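Lipocalin (Argas monolakensis, PDB 3BRN) binds serotonin inside a lipocalin beta barrel and is probably one of the biogenic amine-binding proteins of soft ticks. Local coordinates at residues Y16-L29 against C40-E52. Numbering follows the deposited sequence.
With SRO (serotonin), chain C.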
# COMPACT_ATOMS: atom_id res chain seq x y z
N TYR A 16 -5.64 -5.69 -9.34
CA TYR A 16 -6.99 -5.22 -9.05
C TYR A 16 -7.52 -5.77 -7.72
O TYR A 16 -8.12 -5.03 -6.95
CB TYR A 16 -7.97 -5.48 -10.22
CG TYR A 16 -8.50 -6.88 -10.28
CD1 TYR A 16 -7.84 -7.86 -11.00
CD2 TYR A 16 -9.75 -7.18 -9.74
CE1 TYR A 16 -8.36 -9.13 -11.11
CE2 TYR A 16 -10.27 -8.45 -9.85
CZ TYR A 16 -9.57 -9.42 -10.53
OH TYR A 16 -10.05 -10.70 -10.61
N LYS A 17 -7.20 -7.02 -7.40
CA LYS A 17 -7.58 -7.59 -6.11
C LYS A 17 -6.85 -6.95 -4.93
O LYS A 17 -7.42 -6.78 -3.86
CB LYS A 17 -7.38 -9.11 -6.10
CG LYS A 17 -8.46 -9.89 -6.82
CD LYS A 17 -7.90 -11.13 -7.45
CE LYS A 17 -9.01 -12.06 -7.91
NZ LYS A 17 -9.41 -12.99 -6.82
N SER A 18 -5.57 -6.64 -5.11
CA SER A 18 -4.83 -5.92 -4.09
C SER A 18 -5.44 -4.52 -3.85
O SER A 18 -5.63 -4.09 -2.71
CB SER A 18 -3.35 -5.78 -4.50
OG SER A 18 -2.68 -4.93 -3.59
N VAL A 19 -5.68 -3.78 -4.92
CA VAL A 19 -6.18 -2.41 -4.82
C VAL A 19 -7.61 -2.36 -4.27
O VAL A 19 -7.96 -1.46 -3.52
CB VAL A 19 -6.11 -1.71 -6.19
CG1 VAL A 19 -6.82 -0.35 -6.16
CG2 VAL A 19 -4.66 -1.60 -6.67
N ASN A 20 -8.45 -3.32 -4.59
CA ASN A 20 -9.74 -3.42 -3.95
C ASN A 20 -9.70 -3.87 -2.53
O ASN A 20 -10.48 -3.45 -1.75
CB ASN A 20 -10.62 -4.38 -4.70
CG ASN A 20 -11.06 -3.87 -6.00
OD1 ASN A 20 -11.22 -2.71 -6.21
ND2 ASN A 20 -11.30 -4.77 -6.89
N GLY A 21 -8.81 -4.77 -2.21
CA GLY A 21 -8.63 -5.24 -0.85
C GLY A 21 -9.90 -5.83 -0.27
O GLY A 21 -10.70 -6.41 -1.00
N PRO A 22 -10.18 -5.54 1.01
CA PRO A 22 -11.32 -6.14 1.69
C PRO A 22 -12.64 -5.60 1.14
O PRO A 22 -13.71 -6.09 1.49
CB PRO A 22 -11.13 -5.69 3.13
CG PRO A 22 -10.49 -4.34 3.00
CD PRO A 22 -9.58 -4.44 1.79
N GLY A 23 -12.56 -4.56 0.32
CA GLY A 23 -13.75 -3.93 -0.25
C GLY A 23 -14.26 -2.74 0.56
O GLY A 23 -15.41 -2.33 0.42
N ASN A 24 -13.39 -2.17 1.39
CA ASN A 24 -13.74 -1.03 2.23
C ASN A 24 -12.46 -0.41 2.81
O ASN A 24 -11.38 -1.00 2.69
CB ASN A 24 -14.67 -1.46 3.37
CG ASN A 24 -13.97 -2.34 4.40
OD1 ASN A 24 -13.26 -1.84 5.27
ND2 ASN A 24 -14.23 -3.64 4.35
N GLY A 25 -12.59 0.79 3.36
CA GLY A 25 -11.49 1.45 4.06
C GLY A 25 -10.30 1.85 3.20
O GLY A 25 -10.46 2.42 2.10
N GLY A 26 -9.10 1.62 3.73
CA GLY A 26 -7.87 2.00 3.05
C GLY A 26 -6.64 1.39 3.69
O GLY A 26 -6.75 0.56 4.59
N TYR A 27 -5.48 1.78 3.17
CA TYR A 27 -4.19 1.20 3.55
C TYR A 27 -3.20 2.29 3.95
O TYR A 27 -3.04 3.29 3.25
CB TYR A 27 -3.61 0.38 2.38
CG TYR A 27 -4.31 -0.94 2.14
CD1 TYR A 27 -3.73 -2.14 2.53
CD2 TYR A 27 -5.50 -0.99 1.43
CE1 TYR A 27 -4.38 -3.36 2.31
CE2 TYR A 27 -6.14 -2.18 1.18
CZ TYR A 27 -5.57 -3.36 1.60
OH TYR A 27 -6.26 -4.52 1.40
N TYR A 28 -2.55 2.10 5.10
CA TYR A 28 -1.46 2.96 5.51
C TYR A 28 -0.18 2.39 4.96
O TYR A 28 -0.01 1.17 5.00
CB TYR A 28 -1.31 2.96 7.03
CG TYR A 28 -2.38 3.72 7.76
CD1 TYR A 28 -3.47 3.07 8.30
CD2 TYR A 28 -2.28 5.10 7.94
CE1 TYR A 28 -4.40 3.74 9.06
CE2 TYR A 28 -3.25 5.79 8.65
CZ TYR A 28 -4.30 5.10 9.20
OH TYR A 28 -5.24 5.76 9.97
N LEU A 29 0.78 3.26 4.64
CA LEU A 29 2.12 2.77 4.30
C LEU A 29 2.79 2.55 5.65
O LEU A 29 2.98 3.50 6.39
CB LEU A 29 2.90 3.80 3.48
CG LEU A 29 4.40 3.49 3.24
CD1 LEU A 29 4.51 2.16 2.52
CD2 LEU A 29 4.95 4.58 2.33
N CYS A 40 2.31 8.98 8.06
CA CYS A 40 0.89 8.61 7.93
C CYS A 40 0.38 8.61 6.49
O CYS A 40 -0.82 8.85 6.25
CB CYS A 40 -0.00 9.51 8.80
SG CYS A 40 0.57 9.75 10.50
N ALA A 41 1.26 8.29 5.55
CA ALA A 41 0.89 8.21 4.14
C ALA A 41 -0.11 7.08 3.95
O ALA A 41 -0.00 6.04 4.60
CB ALA A 41 2.15 7.98 3.27
N TYR A 42 -1.15 7.31 3.15
CA TYR A 42 -2.19 6.30 2.97
C TYR A 42 -2.88 6.44 1.62
O TYR A 42 -2.68 7.41 0.91
CB TYR A 42 -3.26 6.44 4.06
CG TYR A 42 -4.20 7.62 3.82
CD1 TYR A 42 -3.85 8.90 4.25
CD2 TYR A 42 -5.39 7.46 3.11
CE1 TYR A 42 -4.66 9.99 3.98
CE2 TYR A 42 -6.22 8.56 2.83
CZ TYR A 42 -5.82 9.82 3.25
OH TYR A 42 -6.62 10.93 3.00
N VAL A 43 -3.55 5.37 1.21
CA VAL A 43 -4.42 5.39 0.05
C VAL A 43 -5.76 4.89 0.55
O VAL A 43 -5.81 4.16 1.54
CB VAL A 43 -3.93 4.45 -1.09
CG1 VAL A 43 -2.65 4.96 -1.70
CG2 VAL A 43 -3.79 2.99 -0.59
N LEU A 44 -6.85 5.33 -0.09
CA LEU A 44 -8.16 4.75 0.15
C LEU A 44 -8.46 3.80 -1.01
O LEU A 44 -8.10 4.10 -2.15
CB LEU A 44 -9.24 5.85 0.19
CG LEU A 44 -9.27 6.79 1.40
CD1 LEU A 44 -10.53 7.66 1.36
CD2 LEU A 44 -9.25 5.99 2.69
N VAL A 45 -9.13 2.68 -0.73
CA VAL A 45 -9.59 1.80 -1.81
C VAL A 45 -10.58 2.58 -2.72
O VAL A 45 -11.26 3.49 -2.25
CB VAL A 45 -10.23 0.49 -1.27
CG1 VAL A 45 -9.36 -0.12 -0.18
CG2 VAL A 45 -11.67 0.72 -0.80
N PRO A 46 -10.50 2.37 -4.05
CA PRO A 46 -11.30 3.20 -4.95
C PRO A 46 -12.78 3.08 -4.62
O PRO A 46 -13.20 2.10 -4.01
CB PRO A 46 -11.01 2.59 -6.33
CG PRO A 46 -9.70 1.92 -6.16
CD PRO A 46 -9.71 1.37 -4.78
N GLN A 47 -13.56 4.10 -4.98
CA GLN A 47 -14.95 4.13 -4.58
C GLN A 47 -15.79 3.04 -5.26
O GLN A 47 -16.80 2.57 -4.72
CB GLN A 47 -15.54 5.52 -4.81
CG GLN A 47 -16.72 5.83 -3.91
CD GLN A 47 -16.83 7.31 -3.60
OE1 GLN A 47 -16.52 8.16 -4.45
NE2 GLN A 47 -17.26 7.63 -2.39
N ASN A 48 -15.31 2.59 -6.41
CA ASN A 48 -15.98 1.53 -7.15
C ASN A 48 -15.04 0.36 -7.45
O ASN A 48 -13.83 0.53 -7.58
CB ASN A 48 -16.57 2.08 -8.44
CG ASN A 48 -15.66 3.09 -9.11
OD1 ASN A 48 -14.73 3.61 -8.49
ND2 ASN A 48 -15.93 3.38 -10.37
N THR A 49 -15.61 -0.85 -7.48
CA THR A 49 -14.82 -2.05 -7.69
C THR A 49 -14.04 -2.04 -9.01
O THR A 49 -14.54 -1.59 -10.04
CB THR A 49 -15.68 -3.32 -7.57
OG1 THR A 49 -16.19 -3.41 -6.23
CG2 THR A 49 -14.85 -4.56 -7.86
N LEU A 50 -12.74 -2.30 -8.90
CA LEU A 50 -11.87 -2.45 -10.06
C LEU A 50 -11.91 -3.89 -10.54
O LEU A 50 -12.01 -4.82 -9.73
CB LEU A 50 -10.42 -2.12 -9.68
CG LEU A 50 -9.91 -0.71 -9.91
CD1 LEU A 50 -8.44 -0.61 -9.42
CD2 LEU A 50 -10.02 -0.36 -11.39
N SER A 51 -11.88 -4.06 -11.86
CA SER A 51 -11.68 -5.36 -12.47
C SER A 51 -10.42 -5.21 -13.31
O SER A 51 -9.89 -4.12 -13.40
CB SER A 51 -12.88 -5.75 -13.35
OG SER A 51 -13.16 -4.72 -14.28
N GLU A 52 -9.95 -6.30 -13.90
CA GLU A 52 -8.66 -6.31 -14.61
C GLU A 52 -8.58 -5.29 -15.74
O GLU A 52 -9.46 -5.21 -16.59
CB GLU A 52 -8.39 -7.72 -15.17
CG GLU A 52 -7.11 -7.84 -15.97
CD GLU A 52 -5.88 -7.76 -15.09
OE1 GLU A 52 -6.05 -7.75 -13.86
OE2 GLU A 52 -4.76 -7.69 -15.63
OH SRO C . -4.58 2.69 -5.23
CZ3 SRO C . -3.30 2.33 -4.86
CH2 SRO C . -2.25 2.95 -5.52
CZ2 SRO C . -0.93 2.72 -5.10
CE2 SRO C . -0.74 1.82 -4.07
NE1 SRO C . 0.35 1.32 -3.44
CD1 SRO C . -0.05 0.47 -2.46
CG SRO C . -1.44 0.41 -2.47
CD2 SRO C . -1.86 1.25 -3.50
CE3 SRO C . -3.09 1.50 -3.88
CB SRO C . -2.30 -0.45 -1.56
CA SRO C . -3.01 -1.54 -2.38
NZ SRO C . -3.95 -2.24 -1.50
O HOH W 1 -4.47 -6.76 -11.96
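With chi1 at -71°, Asn20 sets its CG opposite its own carbonyl carbon and beside its backbone N, which brings the end of the amide round to the backbone of Leu50. Both halves of the amide are used there: OD1 receives Leu50 N in the carbonyl plane, on a lone pair, at 3.1 Å, and ND2 gives a hydrogen to Leu50 O at 2.9 Å. This two-point grip on one residue fixes the rotation of the amide and ties the end of the short helix to the extended chain. Next to it, Val19 CG1 packs against Leu50 CD1 and Pro46 CD, each 3.6 Å away. Tyr16 holds its CG between backbone N and carbonyl carbon (chi1 81°), and one ring face lies under the peptide joining Ser51 and Glu52. A water bridges Tyr16 N and Glu52 OE1, while Glu52 OE2 is bound by Gly79 N.

Farther along, residues 26-29 and 42-44 pair antiparallel. Tyr27 and Val43 form the hydrogen-bonded pair, with Tyr27 N 2.9 Å from Val43 O and Val43 N 3.0 Å from Tyr27 O; Leu29 N to Ala41 O and Val45 N to Gly25 O extend the pairing. Gly26 faces Leu44 across a non-hydrogen-bonded pair whose CA atoms are 4.0 Å apart.

Tyr27 and Val43 point into the serotonin pocket. The amine NZ sits 3.4 Å above the centre of the Tyr27 ring, a position suited to a cation-pi interaction if protonated, and donates to Ser18 O; Asp106 OD2 also hydrogen-bonds the ligand. Val43 CG2 touches the indole at CE3.

In the lipocalin barrel, helix 15-20 leans on Val77 of strand 67-78, while the 26-32/42-44 hairpin is flanked by strands 115-120 and 55-64.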